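Local coordinates for protein tRNA (Guanine-N(1)-)-methyltransferase (Aquifex aeolicus, PDB 1OY5) that probably methylates guanosine-37 of tRNAs at N1, using S-adenosyl-L-methionine as the methyl donor, at residues 11-16 / 41-46; 45-50 / 67-72; 84-89 / 109-114. All blocks are in the same frame, centred on the assembly; numbering follows the deposited sequence.

In the fold
From the N terminus, contact 1 closes first: the chain leaves strand 6-12, passes through helices 15-21 and 25-33, and returns on strand 36-42, parallel to and beside strand 6-12. Contact 2 begins on the last two residues of contact 1, Glu45 and Phe46, and closes a loop that contains the antiparallel strands 53-54 and 64-65, bringing the segment after strand 36-42 onto the start of helix 67-81. Contact 3 follows in series, closing the strand 85-89, helix 98-105, strand 109-114 unit. None nests in another, yet all three meet in space: strand 6-12 lies between 36-42 and 109-114 in the sheet, and Ile70 of helix 67-81 packs on both Leu11 and Ile113.

Contact 1 (11-16 / 41-46); sequences LTIFPH and IDLREF
Leu11 and Thr12 of strand 6-12 pair in parallel with Ile41 and Asp42 of strand 36-42, at the C-terminal ends of two neighbouring strands in the parallel sheet of this SPOUT-clan methyltransferase. Thr12 uses both backbone polar atoms: its N gives to Ile41 O at 3.1 Å, almost in line with the carbonyl bond, and its O accepts from Leu43 N at 3.0 Å, the donor standing above the carbonyl plane. The hydroxyl OG1, swung anti to the Thr12 backbone N (chi1 165°), accepts from Phe14 N in an ST turn and is also hydrogen-bonded to Glu143 OE1. Beyond the strand ends, Ile13 CG2 rests 3.9 Å from Leu43 CB, while helix 67-81 covers Leu43 through Pro69 and Ile70. Asp42 and Arg44 form a salt bridge, Arg44 NE reaching the syn lone pair of Asp42 OD2 at 2.8 Å; weak bonds from Arg44 NH2 to both carboxylate oxygens help to fix the rotation of the guanidinium, and Arg44 N adds another weak one to OD2. Ile13 O lies over one face of that group without bonding to it. The Pro15 ring lies at a slant across the carboxylate, with Pro15 CG 3.3 Å from Asp42 OD1.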
ATOM      1  N   LEU A  11      13.325   8.641  -1.199  1.00 24.45           N
ATOM      2  CA  LEU A  11      13.966   9.080   0.037  1.00 24.44           C
ATOM      3  C   LEU A  11      13.366   8.311   1.185  1.00 22.90           C
ATOM      4  O   LEU A  11      12.215   8.435   1.463  1.00 21.33           O
ATOM      5  CB  LEU A  11      13.741  10.573   0.299  1.00 25.38           C
ATOM      6  CG  LEU A  11      14.666  11.612  -0.318  1.00 27.39           C
ATOM      7  CD1 LEU A  11      14.766  11.395  -1.808  1.00 26.65           C
ATOM      8  CD2 LEU A  11      14.119  12.995  -0.004  1.00 29.22           C
ATOM      9  N   THR A  12      14.201   7.588   1.902  1.00 22.93           N
ATOM     10  CA  THR A  12      13.745   6.734   2.974  1.00 22.98           C
ATOM     11  C   THR A  12      14.887   6.358   3.889  1.00 22.91           C
ATOM     12  O   THR A  12      16.036   6.348   3.473  1.00 24.55           O
ATOM     13  CB  THR A  12      13.164   5.453   2.385  1.00 22.16           C
ATOM     14  OG1 THR A  12      13.031   4.474   3.405  1.00 22.07           O
ATOM     15  CG2 THR A  12      14.152   4.787   1.499  1.00 23.85           C
ATOM     16  N   ILE A  13      14.555   6.023   5.117  1.00 22.96           N
ATOM     17  CA  ILE A  13      15.523   5.537   6.084  1.00 23.44           C
ATOM     18  C   ILE A  13      15.580   4.023   5.988  1.00 23.57           C
ATOM     19  O   ILE A  13      16.393   3.418   6.659  1.00 24.57           O
ATOM     20  CB  ILE A  13      15.193   6.012   7.530  1.00 23.61           C
ATOM     21  CG1 ILE A  13      13.868   5.460   8.037  1.00 22.17           C
ATOM     22  CG2 ILE A  13      15.111   7.519   7.576  1.00 24.07           C
ATOM     23  CD1 ILE A  13      13.610   5.803   9.487  1.00 20.13           C
ATOM     24  N   PHE A  14      14.743   3.424   5.129  1.00 23.45           N
ATOM     25  CA  PHE A  14      14.729   1.972   4.898  1.00 23.08           C
ATOM     26  C   PHE A  14      14.912   1.674   3.380  1.00 23.73           C
ATOM     27  O   PHE A  14      14.040   1.141   2.680  1.00 23.79           O
ATOM     28  CB  PHE A  14      13.470   1.303   5.444  1.00 22.41           C
ATOM     29  CG  PHE A  14      13.259   1.492   6.944  1.00 23.13           C
ATOM     30  CD1 PHE A  14      14.224   1.108   7.865  1.00 21.52           C
ATOM     31  CD2 PHE A  14      12.058   2.034   7.436  1.00 22.61           C
ATOM     32  CE1 PHE A  14      14.015   1.317   9.185  1.00 19.78           C
ATOM     33  CE2 PHE A  14      11.851   2.222   8.776  1.00 18.73           C
ATOM     34  CZ  PHE A  14      12.810   1.887   9.640  1.00 18.96           C
ATOM     35  N   PRO A  15      16.082   2.025   2.878  1.00 23.93           N
ATOM     36  CA  PRO A  15      16.393   1.781   1.475  1.00 23.92           C
ATOM     37  C   PRO A  15      16.076   0.358   1.074  1.00 23.99           C
ATOM     38  O   PRO A  15      15.465   0.166   0.044  1.00 25.82           O
ATOM     39  CB  PRO A  15      17.933   1.998   1.391  1.00 23.71           C
ATOM     40  CG  PRO A  15      18.386   2.639   2.739  1.00 23.11           C
ATOM     41  CD  PRO A  15      17.194   2.663   3.631  1.00 23.71           C
ATOM     42  N   HIS A  16      16.519  -0.624   1.843  1.00 23.43           N
ATOM     43  CA  HIS A  16      16.404  -2.029   1.443  1.00 23.59           C
ATOM     44  C   HIS A  16      15.001  -2.488   1.177  1.00 21.83           C
ATOM     45  O   HIS A  16      14.801  -3.383   0.412  1.00 21.04           O
ATOM     46  CB  HIS A  16      17.154  -2.932   2.443  1.00 24.28           C
ATOM     47  CG  HIS A  16      18.632  -2.654   2.460  1.00 29.89           C
ATOM     48  ND1 HIS A  16      19.577  -3.585   2.844  1.00 37.20           N
ATOM     49  CD2 HIS A  16      19.326  -1.532   2.135  1.00 31.60           C
ATOM     50  CE1 HIS A  16      20.785  -3.058   2.753  1.00 36.63           C
ATOM     51  NE2 HIS A  16      20.658  -1.806   2.342  1.00 37.00           N
ATOM     52  N   ILE A  41      17.226   6.108  -1.954  1.00 24.02           N
ATOM     53  CA  ILE A  41      18.193   7.090  -1.450  1.00 22.97           C
ATOM     54  C   ILE A  41      18.074   7.040   0.059  1.00 21.68           C
ATOM     55  O   ILE A  41      17.050   7.332   0.640  1.00 20.38           O
ATOM     56  CB  ILE A  41      17.897   8.524  -1.987  1.00 22.84           C
ATOM     57  CG1 ILE A  41      17.658   8.543  -3.496  1.00 22.68           C
ATOM     58  CG2 ILE A  41      19.026   9.431  -1.655  1.00 24.23           C
ATOM     59  CD1 ILE A  41      18.904   8.382  -4.339  1.00 22.66           C
ATOM     60  N   ASP A  42      19.137   6.586   0.672  1.00 21.95           N
ATOM     61  CA  ASP A  42      19.251   6.470   2.096  1.00 22.48           C
ATOM     62  C   ASP A  42      19.396   7.824   2.795  1.00 23.03           C
ATOM     63  O   ASP A  42      20.448   8.496   2.659  1.00 21.59           O
ATOM     64  CB  ASP A  42      20.460   5.671   2.385  1.00 21.51           C
ATOM     65  CG  ASP A  42      20.424   5.062   3.706  1.00 22.05           C
ATOM     66  OD1 ASP A  42      21.156   4.040   3.815  1.00 25.54           O
ATOM     67  OD2 ASP A  42      19.728   5.506   4.664  1.00 18.49           O
ATOM     68  N   LEU A  43      18.347   8.203   3.535  1.00 23.38           N
ATOM     69  CA  LEU A  43      18.334   9.504   4.239  1.00 25.64           C
ATOM     70  C   LEU A  43      19.519   9.705   5.169  1.00 25.34           C
ATOM     71  O   LEU A  43      20.054  10.806   5.289  1.00 24.94           O
ATOM     72  CB  LEU A  43      17.082   9.714   5.068  1.00 25.46           C
ATOM     73  CG  LEU A  43      16.072  10.623   4.418  1.00 29.46           C
ATOM     74  CD1 LEU A  43      14.844  10.678   5.321  1.00 32.79           C
ATOM     75  CD2 LEU A  43      16.644  12.031   4.186  1.00 31.91           C
ATOM     76  N   ARG A  44      19.893   8.621   5.810  1.00 25.53           N
ATOM     77  CA  ARG A  44      20.992   8.636   6.701  1.00 27.11           C
ATOM     78  C   ARG A  44      22.315   9.059   6.052  1.00 27.35           C
ATOM     79  O   ARG A  44      23.084   9.757   6.700  1.00 27.42           O
ATOM     80  CB  ARG A  44      21.091   7.281   7.392  1.00 27.48           C
ATOM     81  CG  ARG A  44      19.836   6.975   8.229  1.00 29.55           C
ATOM     82  CD  ARG A  44      19.600   5.500   8.530  1.00 31.07           C
ATOM     83  NE  ARG A  44      19.572   4.672   7.305  1.00 30.63           N
ATOM     84  CZ  ARG A  44      19.893   3.388   7.308  1.00 32.29           C
ATOM     85  NH1 ARG A  44      20.218   2.772   8.461  1.00 33.91           N
ATOM     86  NH2 ARG A  44      19.901   2.704   6.186  1.00 33.54           N
ATOM     87  N   GLU A  45      22.551   8.708   4.782  1.00 27.98           N
ATOM     88  CA  GLU A  45      23.814   9.036   4.125  1.00 28.18           C
ATOM     89  C   GLU A  45      23.834  10.474   3.788  1.00 28.19           C
ATOM     90  O   GLU A  45      24.860  10.985   3.368  1.00 29.79           O
ATOM     91  CB  GLU A  45      24.083   8.273   2.840  1.00 28.00           C
ATOM     92  CG  GLU A  45      23.765   6.822   2.857  1.00 31.03           C
ATOM     93  CD  GLU A  45      24.896   5.959   3.311  1.00 38.65           C
ATOM     94  OE1 GLU A  45      25.323   6.012   4.494  1.00 42.21           O
ATOM     95  OE2 GLU A  45      25.341   5.149   2.472  1.00 48.55           O
ATOM     96  N   PHE A  46      22.711  11.147   3.953  1.00 27.83           N
ATOM     97  CA  PHE A  46      22.650  12.570   3.647  1.00 26.77           C
ATOM     98  C   PHE A  46      22.419  13.415   4.841  1.00 26.35           C
ATOM     99  O   PHE A  46      22.165  14.577   4.677  1.00 26.98           O
ATOM    100  CB  PHE A  46      21.551  12.872   2.645  1.00 26.93           C
ATOM    101  CG  PHE A  46      21.880  12.448   1.267  1.00 25.40           C
ATOM    102  CD1 PHE A  46      22.514  13.315   0.408  1.00 24.10           C
ATOM    103  CD2 PHE A  46      21.573  11.168   0.835  1.00 27.90           C
ATOM    104  CE1 PHE A  46      22.859  12.934  -0.880  1.00 23.14           C
ATOM    105  CE2 PHE A  46      21.907  10.754  -0.467  1.00 26.88           C
ATOM    106  CZ  PHE A  46      22.572  11.672  -1.326  1.00 25.56           C
TER

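Contact 2 (45-50 / 67-72); sequences EFAPKG and PEPIYE
Phe46 and Ala47, where the 3-10 segment runs out into loop, cross the early part of helix 67-81 with Ala47 CA 4.5 Å from Pro69 CA, and Phe46 O receives a CA-H...O contact from Pro69 CA at 3.4 Å. The remaining contacts are van der Waals, mostly through side chains. Phe46 CG stands anti to its carbonyl carbon (chi1 -74°), which brings the ring obliquely to the backbone of Glu72, with Phe46 CD1 3.9 Å from Glu72 C; one turn further along, Tyr76 meets the same ring edge-to-face. The Ala47 methyl touches Pro69 CG at 4.1 Å, and the rings of Pro48 and Pro69 cross at about a right angle. Pro48 also leans on Glu68, its CG 3.7 Å from Glu68 CB, so the apolar base of the glutamate does the touching. The carboxylate of Glu68 is bound elsewhere, in a salt bridge to Lys66; Lys49 NZ stands 4.9 Å from Glu68 OE1, too far for a bond, though the lysine may slightly favour the carboxylate's negative charge. Glu72, bent at chi2 (53°), brings OE1 beside Pro48 CG. Glu68 and Glu72 also pack on Pro185 and Tyr188 of the second subunit. This is a loop seated through Pro48 on the proline-containing beginning of a helix that covers the parallel sheet, next to the dimer interface.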
ATOM      1  N   GLU A  45      22.551   8.708   4.782  1.00 27.98           N
ATOM      2  CA  GLU A  45      23.814   9.036   4.125  1.00 28.18           C
ATOM      3  C   GLU A  45      23.834  10.474   3.788  1.00 28.19           C
ATOM      4  O   GLU A  45      24.860  10.985   3.368  1.00 29.79           O
ATOM      5  CB  GLU A  45      24.083   8.273   2.840  1.00 28.00           C
ATOM      6  CG  GLU A  45      23.765   6.822   2.857  1.00 31.03           C
ATOM      7  CD  GLU A  45      24.896   5.959   3.311  1.00 38.65           C
ATOM      8  OE1 GLU A  45      25.323   6.012   4.494  1.00 42.21           O
ATOM      9  OE2 GLU A  45      25.341   5.149   2.472  1.00 48.55           O
ATOM     10  N   PHE A  46      22.711  11.147   3.953  1.00 27.83           N
ATOM     11  CA  PHE A  46      22.650  12.570   3.647  1.00 26.77           C
ATOM     12  C   PHE A  46      22.419  13.415   4.841  1.00 26.35           C
ATOM     13  O   PHE A  46      22.165  14.577   4.677  1.00 26.98           O
ATOM     14  CB  PHE A  46      21.551  12.872   2.645  1.00 26.93           C
ATOM     15  CG  PHE A  46      21.880  12.448   1.267  1.00 25.40           C
ATOM     16  CD1 PHE A  46      22.514  13.315   0.408  1.00 24.10           C
ATOM     17  CD2 PHE A  46      21.573  11.168   0.835  1.00 27.90           C
ATOM     18  CE1 PHE A  46      22.859  12.934  -0.880  1.00 23.14           C
ATOM     19  CE2 PHE A  46      21.907  10.754  -0.467  1.00 26.88           C
ATOM     20  CZ  PHE A  46      22.572  11.672  -1.326  1.00 25.56           C
ATOM     21  N   ALA A  47      22.478  12.838   6.032  1.00 25.99           N
ATOM     22  CA  ALA A  47      22.281  13.597   7.236  1.00 25.67           C
ATOM     23  C   ALA A  47      23.620  14.318   7.567  1.00 25.57           C
ATOM     24  O   ALA A  47      24.619  13.691   7.954  1.00 24.90           O
ATOM     25  CB  ALA A  47      21.842  12.668   8.349  1.00 25.77           C
ATOM     26  N   PRO A  48      23.627  15.631   7.414  1.00 25.53           N
ATOM     27  CA  PRO A  48      24.787  16.442   7.763  1.00 26.00           C
ATOM     28  C   PRO A  48      25.423  16.024   9.110  1.00 25.71           C
ATOM     29  O   PRO A  48      26.372  15.247   9.108  1.00 25.92           O
ATOM     30  CB  PRO A  48      24.196  17.869   7.800  1.00 26.06           C
ATOM     31  CG  PRO A  48      23.088  17.845   6.845  1.00 25.35           C
ATOM     32  CD  PRO A  48      22.514  16.466   6.922  1.00 26.06           C
ATOM     33  N   LYS A  49      24.933  16.543  10.227  1.00 25.21           N
ATOM     34  CA  LYS A  49      25.408  16.132  11.546  1.00 25.16           C
ATOM     35  C   LYS A  49      24.877  14.734  11.953  1.00 24.36           C
ATOM     36  O   LYS A  49      24.395  14.550  13.036  1.00 23.64           O
ATOM     37  CB  LYS A  49      24.992  17.186  12.594  1.00 25.16           C
ATOM     38  CG  LYS A  49      24.817  18.591  12.091  1.00 25.93           C
ATOM     39  CD  LYS A  49      24.322  19.485  13.213  1.00 28.07           C
ATOM     40  CE  LYS A  49      23.137  20.307  12.793  1.00 30.25           C
ATOM     41  NZ  LYS A  49      22.964  21.492  13.685  1.00 31.02           N
ATOM     42  N   GLY A  50      25.022  13.739  11.085  1.00 24.90           N
ATOM     43  CA  GLY A  50      24.395  12.404  11.213  1.00 24.58           C
ATOM     44  C   GLY A  50      22.989  12.166  11.798  1.00 24.58           C
ATOM     45  O   GLY A  50      22.634  11.051  12.114  1.00 25.04           O
ATOM     46  N   PRO A  67      14.606  18.627   8.218  1.00 22.47           N
ATOM     47  CA  PRO A  67      14.731  19.210   6.869  1.00 22.12           C
ATOM     48  C   PRO A  67      16.066  18.999   6.165  1.00 22.19           C
ATOM     49  O   PRO A  67      16.107  18.739   4.950  1.00 21.99           O
ATOM     50  CB  PRO A  67      14.530  20.705   7.116  1.00 22.07           C
ATOM     51  CG  PRO A  67      13.965  20.802   8.504  1.00 22.54           C
ATOM     52  CD  PRO A  67      14.499  19.656   9.265  1.00 22.02           C
ATOM     53  N   GLU A  68      17.164  19.122   6.898  1.00 21.99           N
ATOM     54  CA  GLU A  68      18.473  19.127   6.238  1.00 21.64           C
ATOM     55  C   GLU A  68      18.693  17.960   5.300  1.00 21.05           C
ATOM     56  O   GLU A  68      19.030  18.148   4.162  1.00 20.13           O
ATOM     57  CB  GLU A  68      19.609  19.169   7.256  1.00 21.18           C
ATOM     58  CG  GLU A  68      19.535  20.375   8.167  1.00 21.99           C
ATOM     59  CD  GLU A  68      18.851  20.083   9.481  1.00 19.83           C
ATOM     60  OE1 GLU A  68      19.481  20.259  10.528  1.00 18.03           O
ATOM     61  OE2 GLU A  68      17.692  19.661   9.447  1.00 21.02           O
ATOM     62  N   PRO A  69      18.538  16.744   5.813  1.00 21.30           N
ATOM     63  CA  PRO A  69      18.876  15.539   5.050  1.00 20.90           C
ATOM     64  C   PRO A  69      18.020  15.379   3.813  1.00 21.45           C
ATOM     65  O   PRO A  69      18.513  14.976   2.750  1.00 21.63           O
ATOM     66  CB  PRO A  69      18.650  14.410   6.060  1.00 20.46           C
ATOM     67  CG  PRO A  69      18.662  15.062   7.359  1.00 20.69           C
ATOM     68  CD  PRO A  69      18.092  16.427   7.179  1.00 20.62           C
ATOM     69  N   ILE A  70      16.740  15.692   3.937  1.00 21.95           N
ATOM     70  CA  ILE A  70      15.860  15.670   2.770  1.00 22.10           C
ATOM     71  C   ILE A  70      16.257  16.743   1.746  1.00 22.34           C
ATOM     72  O   ILE A  70      16.222  16.503   0.554  1.00 22.77           O
ATOM     73  CB  ILE A  70      14.406  15.817   3.204  1.00 21.93           C
ATOM     74  CG1 ILE A  70      13.962  14.563   3.960  1.00 18.79           C
ATOM     75  CG2 ILE A  70      13.492  16.088   1.992  1.00 21.72           C
ATOM     76  CD1 ILE A  70      12.613  14.731   4.557  1.00 18.91           C
ATOM     77  N   TYR A  71      16.627  17.930   2.204  1.00 23.25           N
ATOM     78  CA  TYR A  71      17.027  19.002   1.271  1.00 23.86           C
ATOM     79  C   TYR A  71      18.350  18.642   0.575  1.00 24.06           C
ATOM     80  O   TYR A  71      18.528  18.833  -0.624  1.00 23.64           O
ATOM     81  CB  TYR A  71      17.137  20.346   1.991  1.00 23.48           C
ATOM     82  CG  TYR A  71      15.905  21.189   1.839  1.00 24.28           C
ATOM     83  CD1 TYR A  71      15.659  21.890   0.661  1.00 25.95           C
ATOM     84  CD2 TYR A  71      14.976  21.286   2.859  1.00 26.60           C
ATOM     85  CE1 TYR A  71      14.526  22.671   0.512  1.00 24.84           C
ATOM     86  CE2 TYR A  71      13.837  22.063   2.720  1.00 27.58           C
ATOM     87  CZ  TYR A  71      13.629  22.756   1.539  1.00 25.51           C
ATOM     88  OH  TYR A  71      12.508  23.516   1.405  1.00 24.34           O
ATOM     89  N   GLU A  72      19.268  18.112   1.358  1.00 24.43           N
ATOM     90  CA  GLU A  72      20.529  17.599   0.846  1.00 25.18           C
ATOM     91  C   GLU A  72      20.259  16.486  -0.209  1.00 24.17           C
ATOM     92  O   GLU A  72      20.812  16.484  -1.291  1.00 23.89           O
ATOM     93  CB  GLU A  72      21.318  17.019   2.023  1.00 26.02           C
ATOM     94  CG  GLU A  72      22.760  17.445   2.142  1.00 28.68           C
ATOM     95  CD  GLU A  72      22.936  18.931   2.125  1.00 31.97           C
ATOM     96  OE1 GLU A  72      22.787  19.550   3.195  1.00 32.95           O
ATOM     97  OE2 GLU A  72      23.232  19.474   1.029  1.00 37.01           O
TER

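Contact 3 (84-89 / 109-114); sequences PFVLIT and RIMIIC
Strands 85-89 and 109-114, paired from Phe85 with Ile110 to Thr89 with Cys114, are the parallel neighbours of a beta-alpha-beta unit whose crossover contains helix 98-105. Five backbone bonds zip them together. Phe85 N gives to Arg109 O and Met111 N to Phe85 O; next come Leu87 N to Met111 O at 2.7 Å, nearly straight (173°), and Ile113 N to Leu87 O at 2.7 Å; Thr89 N to Ile113 O ends the ladder at 3.2 Å. On the face turned to helix 67-81, Pro84 CB meets Met111 CB at 3.7 Å, the two side chains lying alongside and pointing the same way. Ile113 stands between Val86 and Ile88: with its CG1 anti to the carbonyl carbon (chi1 -60°), it sends CD1 to Val86 CG1 at 3.7 Å, while Ile88 CG1 comes to Ile113 CB at 4.1 Å. Ile113 also packs on Ile70 of that helix and Leu11 of strand 6-12. With an alanine here, CG1 and CD1 are gone, which would probably leave Val86 CG1 without its methyl partner and open a gap next to Ile70 and Leu11. The face of Leu87, Thr89 and Ile112 is covered partly by helix 143-155. Strand 109-114 leads directly into Gly115, which by similarity binds S-adenosyl-L-methionine. Near that end Thr89 OG1 is hydrogen-bonded to Gly142 O, and Thr89 CG2 touches Ile112 CG2 at 4.0 Å.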
ATOM      1  N   PRO A  84      13.594  16.758 -10.004  1.00 21.61           N
ATOM      2  CA  PRO A  84      12.471  15.845  -9.943  1.00 21.81           C
ATOM      3  C   PRO A  84      11.139  16.450  -9.579  1.00 22.47           C
ATOM      4  O   PRO A  84      11.055  17.409  -8.798  1.00 23.84           O
ATOM      5  CB  PRO A  84      12.902  14.927  -8.819  1.00 21.03           C
ATOM      6  CG  PRO A  84      13.518  15.824  -7.910  1.00 21.96           C
ATOM      7  CD  PRO A  84      14.268  16.851  -8.700  1.00 21.25           C
ATOM      8  N   PHE A  85      10.086  15.844 -10.110  1.00 21.99           N
ATOM      9  CA  PHE A  85       8.748  16.179  -9.692  1.00 22.25           C
ATOM     10  C   PHE A  85       8.658  15.572  -8.297  1.00 23.02           C
ATOM     11  O   PHE A  85       8.864  14.375  -8.151  1.00 23.58           O
ATOM     12  CB  PHE A  85       7.756  15.525 -10.643  1.00 22.11           C
ATOM     13  CG  PHE A  85       6.352  15.736 -10.273  1.00 21.28           C
ATOM     14  CD1 PHE A  85       5.680  14.778  -9.546  1.00 23.00           C
ATOM     15  CD2 PHE A  85       5.695  16.897 -10.627  1.00 20.95           C
ATOM     16  CE1 PHE A  85       4.363  14.964  -9.205  1.00 24.12           C
ATOM     17  CE2 PHE A  85       4.360  17.099 -10.307  1.00 21.34           C
ATOM     18  CZ  PHE A  85       3.690  16.141  -9.614  1.00 24.12           C
ATOM     19  N   VAL A  86       8.402  16.363  -7.270  1.00 23.44           N
ATOM     20  CA  VAL A  86       8.492  15.828  -5.927  1.00 24.42           C
ATOM     21  C   VAL A  86       7.170  15.417  -5.319  1.00 25.70           C
ATOM     22  O   VAL A  86       6.246  16.225  -5.173  1.00 25.25           O
ATOM     23  CB  VAL A  86       9.233  16.808  -4.964  1.00 24.74           C
ATOM     24  CG1 VAL A  86       9.345  16.211  -3.543  1.00 23.25           C
ATOM     25  CG2 VAL A  86      10.607  17.143  -5.512  1.00 23.33           C
ATOM     26  N   LEU A  87       7.129  14.155  -4.903  1.00 27.06           N
ATOM     27  CA  LEU A  87       5.944  13.564  -4.305  1.00 28.42           C
ATOM     28  C   LEU A  87       6.279  13.098  -2.883  1.00 29.46           C
ATOM     29  O   LEU A  87       7.376  12.590  -2.615  1.00 28.93           O
ATOM     30  CB  LEU A  87       5.528  12.414  -5.187  1.00 29.32           C
ATOM     31  CG  LEU A  87       4.363  11.508  -4.882  1.00 31.07           C
ATOM     32  CD1 LEU A  87       3.078  12.312  -4.746  1.00 33.50           C
ATOM     33  CD2 LEU A  87       4.275  10.538  -6.033  1.00 31.40           C
ATOM     34  N   ILE A  88       5.350  13.337  -1.955  1.00 30.96           N
ATOM     35  CA  ILE A  88       5.505  12.983  -0.550  1.00 31.29           C
ATOM     36  C   ILE A  88       4.339  12.142  -0.148  1.00 32.32           C
ATOM     37  O   ILE A  88       3.204  12.472  -0.454  1.00 32.30           O
ATOM     38  CB  ILE A  88       5.613  14.264   0.339  1.00 31.44           C
ATOM     39  CG1 ILE A  88       5.938  13.928   1.791  1.00 31.49           C
ATOM     40  CG2 ILE A  88       4.338  15.073   0.312  1.00 32.09           C
ATOM     41  CD1 ILE A  88       6.677  15.071   2.542  1.00 31.79           C
ATOM     42  N   THR A  89       4.635  11.016   0.486  1.00 34.74           N
ATOM     43  CA  THR A  89       3.652  10.133   1.078  1.00 36.71           C
ATOM     44  C   THR A  89       3.900  10.212   2.564  1.00 38.94           C
ATOM     45  O   THR A  89       4.984   9.817   3.043  1.00 39.65           O
ATOM     46  CB  THR A  89       3.909   8.691   0.695  1.00 36.97           C
ATOM     47  OG1 THR A  89       5.224   8.322   1.145  1.00 37.48           O
ATOM     48  CG2 THR A  89       3.965   8.485  -0.811  1.00 38.21           C
ATOM     49  N   ARG A 109      11.221  12.188 -14.170  1.00 25.34           N
ATOM     50  CA  ARG A 109      11.874  12.097 -12.879  1.00 25.13           C
ATOM     51  C   ARG A 109      10.934  12.336 -11.716  1.00 23.79           C
ATOM     52  O   ARG A 109      10.325  13.370 -11.571  1.00 23.06           O
ATOM     53  CB  ARG A 109      13.019  13.115 -12.810  1.00 25.57           C
ATOM     54  CG  ARG A 109      14.281  12.641 -13.405  1.00 26.82           C
ATOM     55  CD  ARG A 109      15.140  13.775 -13.892  1.00 30.61           C
ATOM     56  NE  ARG A 109      14.684  14.203 -15.205  1.00 34.72           N
ATOM     57  CZ  ARG A 109      14.199  15.392 -15.464  1.00 34.40           C
ATOM     58  NH1 ARG A 109      14.130  16.293 -14.497  1.00 33.27           N
ATOM     59  NH2 ARG A 109      13.774  15.664 -16.686  1.00 33.15           N
ATOM     60  N   ILE A 110      10.864  11.366 -10.838  1.00 23.89           N
ATOM     61  CA  ILE A 110       9.999  11.464  -9.679  1.00 23.24           C
ATOM     62  C   ILE A 110      10.808  11.123  -8.454  1.00 23.12           C
ATOM     63  O   ILE A 110      11.558  10.163  -8.436  1.00 23.09           O
ATOM     64  CB  ILE A 110       8.816  10.528  -9.833  1.00 22.79           C
ATOM     65  CG1 ILE A 110       8.040  10.896 -11.077  1.00 21.93           C
ATOM     66  CG2 ILE A 110       7.925  10.634  -8.666  1.00 23.92           C
ATOM     67  CD1 ILE A 110       6.937   9.992 -11.398  1.00 22.37           C
ATOM     68  N   MET A 111      10.687  11.973  -7.451  1.00 23.27           N
ATOM     69  CA  MET A 111      11.315  11.763  -6.180  1.00 23.65           C
ATOM     70  C   MET A 111      10.163  11.626  -5.218  1.00 24.12           C
ATOM     71  O   MET A 111       9.245  12.456  -5.234  1.00 25.86           O
ATOM     72  CB  MET A 111      12.187  12.956  -5.811  1.00 23.46           C
ATOM     73  CG  MET A 111      12.528  13.047  -4.328  1.00 24.35           C
ATOM     74  SD  MET A 111      13.622  14.384  -3.896  1.00 19.63           S
ATOM     75  CE  MET A 111      14.996  13.760  -4.310  1.00 19.93           C
ATOM     76  N   ILE A 112      10.191  10.587  -4.401  1.00 23.85           N
ATOM     77  CA  ILE A 112       9.155  10.333  -3.421  1.00 23.71           C
ATOM     78  C   ILE A 112       9.787  10.374  -2.051  1.00 23.49           C
ATOM     79  O   ILE A 112      10.668   9.598  -1.751  1.00 22.69           O
ATOM     80  CB  ILE A 112       8.542   8.964  -3.639  1.00 23.68           C
ATOM     81  CG1 ILE A 112       7.942   8.853  -5.027  1.00 24.84           C
ATOM     82  CG2 ILE A 112       7.480   8.707  -2.605  1.00 25.60           C
ATOM     83  CD1 ILE A 112       7.543   7.425  -5.358  1.00 27.65           C
ATOM     84  N   ILE A 113       9.330  11.298  -1.226  1.00 24.13           N
ATOM     85  CA  ILE A 113       9.853  11.465   0.113  1.00 24.01           C
ATOM     86  C   ILE A 113       8.978  10.612   1.015  1.00 24.83           C
ATOM     87  O   ILE A 113       7.803  10.913   1.136  1.00 23.23           O
ATOM     88  CB  ILE A 113       9.754  12.942   0.547  1.00 23.82           C
ATOM     89  CG1 ILE A 113      10.556  13.836  -0.396  1.00 22.64           C
ATOM     90  CG2 ILE A 113      10.302  13.122   1.948  1.00 25.33           C
ATOM     91  CD1 ILE A 113      10.441  15.271  -0.134  1.00 18.47           C
ATOM     92  N   CYS A 114       9.557   9.573   1.648  1.00 25.57           N
ATOM     93  CA  CYS A 114       8.790   8.672   2.475  1.00 27.15           C
ATOM     94  C   CYS A 114       8.669   9.220   3.887  1.00 27.57           C
ATOM     95  O   CYS A 114       9.632   9.360   4.564  1.00 28.06           O
ATOM     96  CB  CYS A 114       9.396   7.266   2.477  1.00 26.72           C
ATOM     97  SG  CYS A 114       9.409   6.430   0.882  1.00 31.71           S
TER